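Local coordinates for protein purine nucleoside phosphorylase (Thermus thermophilus, PDB 1ODK) that probably catalyses the phosphorolysis of purine nucleosides, splitting the bond between base and ribose with inorganic phosphate, at residues 12-26 with 49-63. Sequence-based numbering, arbitrary orientation.
Sequences DVAERVLLPGDPGRA and YTGLYKGVPVSVQTT
Ser59 and Val17 pair where strand 16-20 runs parallel to strand 56-61, inside the mixed central sheet of the nucleoside phosphorylase fold. Strand 56-61 also closes a hairpin with strand 49-53 through a type I' turn at Tyr53 to Val56. The donor alternates between the strands: Ser59 N gives to Arg16 O, Leu18 N to Ser59 O, and Gln61 N to Leu18 O. Past strand 56-61, Thr63 N donates to Pro20 O at 3.0 Å.

A chain of hydroxyl hydrogen bonds ties the loop before strand 16-20 to the hairpin. Ser59 OG accepts from Ala14 N at 2.8 Å, almost straight at 178°. It donates in turn to Thr50 OG1. Thr50 OG1 donates to Asp12 O at 2.6 Å, in the carbonyl plane. A valine in place of Thr50 would probably leave Asp12 O and the Ser59 hydroxyl without this partner, and the loop less firmly held.

Arg16 can be followed outward. Its CB lies near Pro57 O. CG stands anti to the carbonyl carbon, beside the backbone N (chi1 -59°), and the chain runs extended to NE. Arg16 CD and NH2 both lie against Val56 CG1, NH2 obliquely at 3.9 Å. NE bonds to Val232 O and NH1 forms a salt bridge with the terminal carboxylate of Val235, joining the strand end to helix 214-233. NH2 donates to a water at the guanidinium edge; that water also accepts from Arg16 N and donates to Pro57 O at 2.7 Å.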
# COMPACT_ATOMS: atom_id res chain seq x y z
N ASP B 12 24.88 -13.79 32.33
CA ASP B 12 23.63 -13.78 33.09
C ASP B 12 22.46 -14.52 32.45
O ASP B 12 21.61 -15.06 33.16
CB ASP B 12 23.17 -12.34 33.35
CG ASP B 12 24.11 -11.57 34.23
OD1 ASP B 12 24.70 -12.18 35.15
OD2 ASP B 12 24.24 -10.34 34.02
N VAL B 13 22.41 -14.53 31.13
CA VAL B 13 21.30 -15.14 30.40
C VAL B 13 21.57 -16.56 29.89
O VAL B 13 22.61 -16.83 29.30
CB VAL B 13 20.90 -14.25 29.20
CG1 VAL B 13 19.73 -14.87 28.44
CG2 VAL B 13 20.56 -12.84 29.70
N ALA B 14 20.62 -17.45 30.12
CA ALA B 14 20.74 -18.84 29.68
C ALA B 14 20.39 -18.97 28.21
O ALA B 14 19.82 -18.06 27.61
CB ALA B 14 19.83 -19.73 30.52
N GLU B 15 20.73 -20.11 27.62
CA GLU B 15 20.41 -20.34 26.22
C GLU B 15 18.91 -20.48 26.02
O GLU B 15 18.38 -20.09 24.98
CB GLU B 15 21.11 -21.61 25.71
CG GLU B 15 22.59 -21.45 25.47
CD GLU B 15 23.22 -22.68 24.84
OE1 GLU B 15 24.43 -22.62 24.52
OE2 GLU B 15 22.51 -23.70 24.67
N ARG B 16 18.23 -21.02 27.03
CA ARG B 16 16.78 -21.22 26.98
C ARG B 16 16.10 -20.12 27.78
O ARG B 16 16.41 -19.92 28.96
CB ARG B 16 16.43 -22.60 27.56
CG ARG B 16 17.09 -23.74 26.81
CD ARG B 16 16.81 -25.10 27.43
NE ARG B 16 17.38 -26.17 26.62
CZ ARG B 16 18.68 -26.39 26.47
NH1 ARG B 16 19.11 -27.38 25.69
NH2 ARG B 16 19.56 -25.63 27.11
N VAL B 17 15.15 -19.44 27.15
CA VAL B 17 14.47 -18.32 27.81
C VAL B 17 12.96 -18.28 27.60
O VAL B 17 12.48 -18.53 26.50
CB VAL B 17 15.03 -16.98 27.26
CG1 VAL B 17 14.56 -15.82 28.12
CG2 VAL B 17 16.54 -17.03 27.15
N LEU B 18 12.22 -17.97 28.67
CA LEU B 18 10.77 -17.82 28.56
C LEU B 18 10.54 -16.31 28.48
O LEU B 18 11.22 -15.54 29.17
CB LEU B 18 10.04 -18.38 29.78
CG LEU B 18 10.08 -19.89 30.07
CD1 LEU B 18 8.90 -20.25 30.96
CD2 LEU B 18 10.03 -20.69 28.78
N LEU B 19 9.59 -15.89 27.66
CA LEU B 19 9.30 -14.47 27.47
C LEU B 19 7.89 -14.02 27.86
O LEU B 19 7.02 -13.90 27.00
CB LEU B 19 9.54 -14.08 26.00
CG LEU B 19 10.95 -14.28 25.43
CD1 LEU B 19 10.95 -13.99 23.93
CD2 LEU B 19 11.91 -13.36 26.15
N PRO B 20 7.64 -13.80 29.15
CA PRO B 20 6.29 -13.35 29.49
C PRO B 20 6.24 -11.84 29.20
O PRO B 20 7.28 -11.20 29.11
CB PRO B 20 6.18 -13.66 30.98
CG PRO B 20 7.60 -13.49 31.47
CD PRO B 20 8.42 -14.13 30.36
N GLY B 21 5.05 -11.28 29.02
CA GLY B 21 4.98 -9.85 28.74
C GLY B 21 4.95 -9.03 30.02
O GLY B 21 5.50 -7.94 30.10
N ASP B 22 4.31 -9.60 31.04
CA ASP B 22 4.14 -8.97 32.35
C ASP B 22 5.29 -9.27 33.33
O ASP B 22 5.57 -10.42 33.63
CB ASP B 22 2.80 -9.47 32.90
CG ASP B 22 2.50 -8.95 34.29
OD1 ASP B 22 3.30 -8.18 34.86
OD2 ASP B 22 1.43 -9.33 34.82
N PRO B 23 5.95 -8.22 33.85
CA PRO B 23 7.06 -8.41 34.80
C PRO B 23 6.63 -9.12 36.09
O PRO B 23 7.43 -9.83 36.71
CB PRO B 23 7.56 -6.99 35.04
CG PRO B 23 6.32 -6.16 34.85
CD PRO B 23 5.71 -6.78 33.62
N GLY B 24 5.38 -8.93 36.49
CA GLY B 24 4.88 -9.58 37.68
C GLY B 24 4.77 -11.07 37.43
O GLY B 24 4.93 -11.89 38.35
N ARG B 25 4.50 -11.44 36.18
CA ARG B 25 4.39 -12.84 35.81
C ARG B 25 5.78 -13.45 35.73
O ARG B 25 5.99 -14.61 36.11
CB ARG B 25 3.66 -12.96 34.47
CG ARG B 25 3.44 -14.38 33.98
CD ARG B 25 2.31 -14.39 32.96
NE ARG B 25 1.04 -14.04 33.59
CZ ARG B 25 0.08 -13.32 33.01
NH1 ARG B 25 0.25 -12.86 31.78
NH2 ARG B 25 -1.04 -13.06 33.67
N ALA B 26 6.74 -12.68 35.23
CA ALA B 26 8.12 -13.16 35.13
C ALA B 26 8.61 -13.53 36.53
O ALA B 26 9.21 -14.59 36.73
CB ALA B 26 9.01 -12.08 34.53
N TYR B 49 15.15 -12.87 34.94
CA TYR B 49 15.70 -13.79 35.92
C TYR B 49 16.34 -15.00 35.26
O TYR B 49 16.02 -15.35 34.12
CB TYR B 49 14.61 -14.31 36.86
CG TYR B 49 13.73 -13.25 37.46
CD1 TYR B 49 12.75 -12.61 36.70
CD2 TYR B 49 13.88 -12.86 38.79
CE1 TYR B 49 11.94 -11.62 37.24
CE2 TYR B 49 13.08 -11.87 39.35
CZ TYR B 49 12.12 -11.25 38.57
OH TYR B 49 11.32 -10.26 39.10
N THR B 50 17.23 -15.65 35.99
CA THR B 50 17.87 -16.86 35.52
C THR B 50 17.94 -17.80 36.70
O THR B 50 18.24 -17.39 37.83
CB THR B 50 19.28 -16.59 34.98
OG1 THR B 50 19.20 -15.81 33.79
CG2 THR B 50 19.99 -17.91 34.66
N GLY B 51 17.64 -19.07 36.45
CA GLY B 51 17.67 -20.06 37.49
C GLY B 51 17.85 -21.41 36.84
O GLY B 51 18.18 -21.48 35.65
N LEU B 52 17.63 -22.48 37.59
CA LEU B 52 17.77 -23.82 37.05
C LEU B 52 16.44 -24.53 37.11
O LEU B 52 15.71 -24.44 38.10
CB LEU B 52 18.83 -24.60 37.85
CG LEU B 52 20.28 -24.13 37.67
CD1 LEU B 52 21.18 -24.76 38.73
CD2 LEU B 52 20.77 -24.51 36.29
N TYR B 53 16.10 -25.22 36.03
CA TYR B 53 14.85 -25.98 35.97
C TYR B 53 15.22 -27.42 35.67
O TYR B 53 15.70 -27.73 34.58
CB TYR B 53 13.94 -25.45 34.86
CG TYR B 53 12.64 -26.21 34.77
CD1 TYR B 53 11.68 -26.11 35.77
CD2 TYR B 53 12.38 -27.05 33.69
CE1 TYR B 53 10.49 -26.84 35.71
CE2 TYR B 53 11.19 -27.79 33.62
CZ TYR B 53 10.26 -27.68 34.63
OH TYR B 53 9.09 -28.39 34.57
N LYS B 54 15.00 -28.30 36.64
CA LYS B 54 15.34 -29.71 36.48
C LYS B 54 16.79 -29.85 36.03
O LYS B 54 17.12 -30.64 35.13
CB LYS B 54 14.38 -30.38 35.49
CG LYS B 54 12.95 -30.41 36.02
CD LYS B 54 12.01 -31.18 35.11
CE LYS B 54 10.63 -31.31 35.73
NZ LYS B 54 9.68 -32.08 34.86
N GLY B 55 17.65 -29.04 36.65
CA GLY B 55 19.07 -29.05 36.37
C GLY B 55 19.55 -28.30 35.14
O GLY B 55 20.75 -28.25 34.87
N VAL B 56 18.62 -27.70 34.40
CA VAL B 56 18.98 -26.98 33.18
C VAL B 56 18.79 -25.48 33.35
O VAL B 56 17.75 -25.03 33.83
CB VAL B 56 18.12 -27.46 31.99
CG1 VAL B 56 18.53 -26.71 30.72
CG2 VAL B 56 18.28 -28.97 31.80
N PRO B 57 19.79 -24.68 32.95
CA PRO B 57 19.65 -23.22 33.09
C PRO B 57 18.49 -22.69 32.25
O PRO B 57 18.33 -23.05 31.08
CB PRO B 57 21.00 -22.70 32.61
CG PRO B 57 21.95 -23.84 32.94
CD PRO B 57 21.15 -25.04 32.51
N VAL B 58 17.68 -21.83 32.85
CA VAL B 58 16.54 -21.22 32.17
C VAL B 58 16.38 -19.77 32.62
O VAL B 58 16.44 -19.48 33.82
CB VAL B 58 15.22 -21.99 32.47
CG1 VAL B 58 14.03 -21.22 31.92
CG2 VAL B 58 15.28 -23.39 31.84
N SER B 59 16.19 -18.87 31.67
CA SER B 59 15.99 -17.47 31.98
C SER B 59 14.53 -17.12 31.71
O SER B 59 13.87 -17.77 30.90
CB SER B 59 16.90 -16.58 31.12
OG SER B 59 18.26 -16.72 31.50
N VAL B 60 14.03 -16.10 32.41
CA VAL B 60 12.66 -15.64 32.25
C VAL B 60 12.80 -14.13 32.09
O VAL B 60 13.16 -13.44 33.05
CB VAL B 60 11.82 -15.95 33.51
CG1 VAL B 60 10.38 -15.52 33.30
CG2 VAL B 60 11.89 -17.44 33.83
N GLN B 61 12.52 -13.64 30.89
CA GLN B 61 12.67 -12.22 30.59
C GLN B 61 11.40 -11.49 30.18
O GLN B 61 10.73 -11.87 29.22
CB GLN B 61 13.73 -12.05 29.49
CG GLN B 61 13.93 -10.61 29.00
CD GLN B 61 14.46 -9.70 30.08
OE1 GLN B 61 15.51 -9.96 30.67
NE2 GLN B 61 13.74 -8.60 30.35
N THR B 62 11.09 -10.41 30.90
CA THR B 62 9.93 -9.58 30.62
C THR B 62 10.11 -8.90 29.27
O THR B 62 11.19 -8.38 28.98
CB THR B 62 9.79 -8.48 31.69
OG1 THR B 62 9.64 -9.08 32.98
CG2 THR B 62 8.60 -7.58 31.40
N THR B 63 9.07 -8.90 28.44
CA THR B 63 9.16 -8.26 27.12
C THR B 63 8.41 -6.92 27.04
O THR B 63 8.71 -6.10 26.17
CB THR B 63 8.55 -9.13 26.01
OG1 THR B 63 7.14 -9.23 26.23
CG2 THR B 63 9.16 -10.53 26.00
O HOH W 1 19.64 -23.19 28.73
O HOH W 2 5.94 -11.82 25.52